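Local coordinates for rhamnonate dehydratase (Gibberella zeae PH-1, PDB 3FXG), which probably dehydrates L-rhamnonate to its 2-keto-3-deoxy acid as a magnesium-dependent lyase of the enolase superfamily, at residues Lys285-Arg290 and Ala316-Pro321; Asp362-Glu367 and Phe385-Asn390. One frame throughout, in Å; residues are numbered along the deposited sequence.

Interaction 1 of 2, residues Lys285-Arg290 and Ala316-Pro321; sequences KLVEGR and AAYDVP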
# COMPACT_ATOMS: atom_id res chain seq x y z
N LYS A 285 8.44 -6.03 15.31
CA LYS A 285 8.40 -4.76 14.59
C LYS A 285 9.73 -4.40 13.93
O LYS A 285 9.76 -3.76 12.88
CB LYS A 285 7.98 -3.63 15.53
CG LYS A 285 6.49 -3.55 15.75
CD LYS A 285 5.79 -3.29 14.43
CE LYS A 285 4.31 -3.03 14.61
NZ LYS A 285 3.64 -2.81 13.30
N LEU A 286 10.84 -4.80 14.55
CA LEU A 286 12.15 -4.51 14.00
C LEU A 286 12.44 -5.37 12.77
O LEU A 286 13.25 -4.99 11.91
CB LEU A 286 13.24 -4.71 15.06
CG LEU A 286 13.45 -3.53 16.02
CD1 LEU A 286 12.14 -3.18 16.72
CD2 LEU A 286 14.53 -3.89 17.02
N VAL A 287 11.79 -6.52 12.69
CA VAL A 287 11.97 -7.41 11.55
C VAL A 287 11.01 -7.03 10.41
O VAL A 287 11.36 -7.16 9.24
CB VAL A 287 11.75 -8.88 11.95
CG1 VAL A 287 11.83 -9.79 10.73
CG2 VAL A 287 12.80 -9.30 12.97
N GLU A 288 9.82 -6.55 10.76
CA GLU A 288 8.84 -6.15 9.74
C GLU A 288 9.43 -5.05 8.87
O GLU A 288 9.95 -4.06 9.38
CB GLU A 288 7.55 -5.62 10.39
CG GLU A 288 6.84 -6.59 11.31
CD GLU A 288 5.52 -6.04 11.83
OE1 GLU A 288 5.31 -4.81 11.78
OE2 GLU A 288 4.70 -6.85 12.30
N GLY A 289 9.34 -5.22 7.56
CA GLY A 289 9.88 -4.22 6.65
C GLY A 289 11.33 -4.49 6.31
O GLY A 289 11.84 -3.99 5.31
N ARG A 290 11.99 -5.29 7.14
CA ARG A 290 13.38 -5.64 6.92
C ARG A 290 14.21 -4.36 6.67
O ARG A 290 14.98 -4.27 5.72
CB ARG A 290 13.47 -6.60 5.72
CG ARG A 290 14.78 -7.38 5.59
CD ARG A 290 14.58 -8.92 5.61
NE ARG A 290 13.59 -9.41 4.65
CZ ARG A 290 13.82 -10.36 3.75
NH1 ARG A 290 12.85 -10.74 2.92
NH2 ARG A 290 15.01 -10.92 3.64
N ALA A 316 15.04 -15.48 12.08
CA ALA A 316 15.58 -16.53 11.22
C ALA A 316 14.70 -16.83 10.00
O ALA A 316 15.20 -17.25 8.96
CB ALA A 316 15.79 -17.82 12.03
N ALA A 317 13.39 -16.62 10.14
CA ALA A 317 12.47 -16.86 9.03
C ALA A 317 12.68 -15.82 7.93
O ALA A 317 12.21 -15.99 6.81
CB ALA A 317 11.03 -16.81 9.53
N TYR A 318 13.39 -14.75 8.27
CA TYR A 318 13.68 -13.68 7.32
C TYR A 318 15.19 -13.50 7.16
O TYR A 318 15.66 -12.52 6.59
CB TYR A 318 13.03 -12.38 7.80
CG TYR A 318 11.52 -12.42 7.71
CD1 TYR A 318 10.88 -12.19 6.49
CD2 TYR A 318 10.75 -12.76 8.82
CE1 TYR A 318 9.49 -12.30 6.38
CE2 TYR A 318 9.36 -12.87 8.72
CZ TYR A 318 8.74 -12.64 7.50
OH TYR A 318 7.37 -12.77 7.39
N ASP A 319 15.94 -14.48 7.65
CA ASP A 319 17.40 -14.46 7.57
C ASP A 319 18.00 -13.18 8.13
O ASP A 319 19.03 -12.70 7.64
CB ASP A 319 17.86 -14.68 6.13
CG ASP A 319 17.43 -16.02 5.58
OD1 ASP A 319 17.60 -17.03 6.31
OD2 ASP A 319 16.94 -16.08 4.43
N VAL A 320 17.35 -12.61 9.14
CA VAL A 320 17.86 -11.40 9.77
C VAL A 320 18.75 -11.85 10.91
O VAL A 320 18.30 -12.55 11.82
CB VAL A 320 16.72 -10.51 10.33
CG1 VAL A 320 17.31 -9.39 11.19
CG2 VAL A 320 15.91 -9.92 9.19
N PRO A 321 20.04 -11.48 10.88
CA PRO A 321 20.93 -11.90 11.97
C PRO A 321 20.61 -11.25 13.30
O PRO A 321 20.14 -10.11 13.36
CB PRO A 321 22.31 -11.52 11.45
CG PRO A 321 22.04 -10.34 10.59
CD PRO A 321 20.79 -10.74 9.84
O HOH W 1 17.46 -10.77 5.37
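The guanidinium of Arg290 has Tyr318 CD1 over one face and water 1 in its plane at the edge. The Tyr318 ring is met obliquely by two atoms, Arg290 NE and Val287 CG1. Arg290 NE stands 4.3 Å from Tyr318 CD1. In the enolase-superfamily TIM barrel, 285-290 leads from helix 279-287 towards strand 294-295. Segment 316-321 follows helix 305-316 at what is probably the equivalent place, and Pro321 bonds to Ile295 of that strand through the backbone. Such loops lie at the N-terminal end of the barrel strands, the end away from the active site. Helix 279-287 runs out into a type II turn from Val287 to Arg290, with Gly289 at positive phi. Helix 305-316 ends in a Schellman motif with Asp319 as the C-prime residue.

The apolar part is small. Val287 CG1 lies anti to its backbone nitrogen (chi1 176°) and packs 3.7 Å from Tyr318 CD2. Val287 CG1 is also 4.4 Å from Val320 CG2. Leu314 and Ala315 of helix 305-316 also touch these valines, Leu314 on Val287 and Ala315 on Val320. The Arg290 chain bends at chi2 and chi3, and its CD passes Val320 CG2 at 3.9 Å.

The polar ends look outward to three other subunits. Tyr318 OH is hydrogen-bonded to Glu288 of the second subunit, and Glu288 here returns the bond to Tyr318 there. Arg290 NH2 makes a salt bridge with Asp255 of the third subunit. Lys285 NZ forms a salt bridge to Glu288 OE1 at 3.0 Å and also pairs with Asp257 of a fourth subunit.

Water 1 joins the two loops: it accepts from Arg290 NH2 at 3.0 Å and donates to Tyr318 O at 2.8 Å.

Interaction 2 of 2, residues Asp362-Glu367 and Phe385-Asn390; sequences DLFIDE and FGLTIN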
# COMPACT_ATOMS: atom_id res chain seq x y z
N ASP A 362 34.64 -8.49 39.15
CA ASP A 362 35.11 -9.51 40.07
C ASP A 362 34.00 -10.34 40.73
O ASP A 362 34.25 -11.04 41.71
CB ASP A 362 35.99 -8.88 41.15
CG ASP A 362 35.22 -7.98 42.09
OD1 ASP A 362 34.09 -7.56 41.74
OD2 ASP A 362 35.74 -7.67 43.18
N LEU A 363 32.79 -10.27 40.19
CA LEU A 363 31.68 -11.04 40.74
C LEU A 363 31.95 -12.54 40.56
O LEU A 363 31.63 -13.34 41.43
CB LEU A 363 30.37 -10.66 40.05
CG LEU A 363 29.11 -11.43 40.49
CD1 LEU A 363 28.88 -11.25 41.98
CD2 LEU A 363 27.91 -10.94 39.70
N PHE A 364 32.52 -12.89 39.41
CA PHE A 364 32.83 -14.28 39.10
C PHE A 364 34.35 -14.46 38.98
O PHE A 364 35.07 -13.49 38.77
CB PHE A 364 32.15 -14.69 37.79
CG PHE A 364 30.67 -14.45 37.79
CD1 PHE A 364 29.84 -15.15 38.66
CD2 PHE A 364 30.11 -13.50 36.94
CE1 PHE A 364 28.47 -14.91 38.68
CE2 PHE A 364 28.73 -13.25 36.96
CZ PHE A 364 27.91 -13.96 37.83
N ILE A 365 34.82 -15.69 39.12
CA ILE A 365 36.25 -15.96 39.04
C ILE A 365 36.70 -16.61 37.73
O ILE A 365 37.90 -16.68 37.46
CB ILE A 365 36.71 -16.87 40.19
CG1 ILE A 365 36.05 -18.23 40.08
CG2 ILE A 365 36.37 -16.24 41.53
CD1 ILE A 365 36.39 -19.19 41.21
N ASP A 366 35.75 -17.09 36.93
CA ASP A 366 36.10 -17.78 35.69
C ASP A 366 35.33 -17.36 34.44
O ASP A 366 35.01 -18.20 33.60
CB ASP A 366 35.91 -19.28 35.90
CG ASP A 366 34.56 -19.62 36.50
OD1 ASP A 366 33.70 -18.72 36.59
OD2 ASP A 366 34.36 -20.80 36.87
N GLU A 367 35.04 -16.08 34.30
CA GLU A 367 34.32 -15.61 33.12
C GLU A 367 35.23 -15.78 31.90
O GLU A 367 36.37 -15.34 31.90
CB GLU A 367 33.95 -14.13 33.28
CG GLU A 367 33.02 -13.60 32.21
CD GLU A 367 32.85 -12.08 32.28
OE1 GLU A 367 32.52 -11.57 33.37
OE2 GLU A 367 33.04 -11.42 31.25
N PHE A 385 25.71 -21.80 32.86
CA PHE A 385 26.38 -20.71 32.16
C PHE A 385 27.86 -20.67 32.53
O PHE A 385 28.59 -19.76 32.12
CB PHE A 385 25.70 -19.37 32.46
CG PHE A 385 24.42 -19.16 31.69
CD1 PHE A 385 24.44 -19.08 30.30
CD2 PHE A 385 23.20 -19.06 32.34
CE1 PHE A 385 23.27 -18.91 29.57
CE2 PHE A 385 22.01 -18.89 31.62
CZ PHE A 385 22.05 -18.82 30.23
N GLY A 386 28.30 -21.66 33.30
CA GLY A 386 29.70 -21.78 33.68
C GLY A 386 30.35 -20.69 34.51
O GLY A 386 31.58 -20.60 34.54
N LEU A 387 29.55 -19.88 35.19
CA LEU A 387 30.11 -18.80 36.01
C LEU A 387 30.11 -19.19 37.48
O LEU A 387 29.09 -19.62 38.02
CB LEU A 387 29.30 -17.52 35.80
CG LEU A 387 29.38 -16.92 34.40
CD1 LEU A 387 28.35 -15.80 34.26
CD2 LEU A 387 30.78 -16.39 34.15
N THR A 388 31.26 -19.04 38.12
CA THR A 388 31.39 -19.38 39.53
C THR A 388 31.59 -18.11 40.35
O THR A 388 32.52 -17.34 40.11
CB THR A 388 32.59 -20.32 39.76
OG1 THR A 388 33.79 -19.66 39.35
CG2 THR A 388 32.43 -21.58 38.93
N ILE A 389 30.71 -17.90 41.32
CA ILE A 389 30.77 -16.72 42.16
C ILE A 389 32.07 -16.64 42.96
O ILE A 389 32.52 -17.61 43.57
CB ILE A 389 29.57 -16.68 43.13
CG1 ILE A 389 28.27 -16.55 42.32
CG2 ILE A 389 29.71 -15.51 44.10
CD1 ILE A 389 27.01 -16.54 43.16
N ASN A 390 32.67 -15.46 42.94
CA ASN A 390 33.91 -15.19 43.66
C ASN A 390 33.58 -15.10 45.15
O ASN A 390 32.82 -14.22 45.57
CB ASN A 390 34.51 -13.88 43.15
CG ASN A 390 35.73 -13.45 43.93
OD1 ASN A 390 36.26 -14.20 44.75
ND2 ASN A 390 36.21 -12.24 43.66
O HOH W 2 33.66 -20.35 33.02
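Phe364 lays one face of its ring against Leu387. Leu387 CB sits 3.9 Å from the ring centroid, 16° off the normal, in a CH-pi contact. Leu387 CD1 reaches Phe364 CE2 at 3.7 Å. Leu363 CG covers the opposite face, so the ring is sandwiched between two leucines. At its edge, near the ring plane, lies Ile389 N.

Between the backbones there is a single antiparallel bridge. Phe364 and Ile389 form its non-hydrogen-bonded pair. On one side of it Asn390 N donates to Leu363 O at 2.8 Å. On the other, Ile365 N donates to Thr388 O, and this bond runs almost straight out from the carbonyl.

Side chains extend the pairing at both ends. Asn390 ND2 donates to Asp362 O at 3.0 Å, nearly in its own amide plane and in the carbonyl plane. At the other end Asp366 has CG between its backbone nitrogen and carbonyl carbon (chi1 50°). This turns Asp366 OD1 onto Thr388 N at 2.9 Å, where it accepts with its syn lone pair. Water 2 then donates to both Asp366 O and Gly386 O.

Asn390 is also an N-cap: its OD1 accepts from Ala392 N at the start of helix 391-394. The two loops flank strand 374-376 in sequence. Leu363, Phe364 and Ile389 pack on strand 78-84 of the N-terminal domain sheet, through Phe80 and Thr82, while Leu387 rests on Pro329 and Tyr330 of helix 329-335.

Overall arrangement
Both interactions join pieces of the enolase C-terminal domain, but they share no elements and lie on opposite sides of the chain's centre. Their centres are 34 Å apart and their nearest atoms about 18 Å. Each is partly buried. Interaction 1 joins the loops after two barrel helices by a small patch of side chains and a water, and its polar ends are taken by other subunits. Interaction 2 buries more than twice the area and relies on direct backbone pairing and side-chain-to-backbone bonds, with an aromatic ring at its apolar side. No other chain touches it. It packs within the chain, against strand 78-84 of the N-terminal domain and helix 329-335.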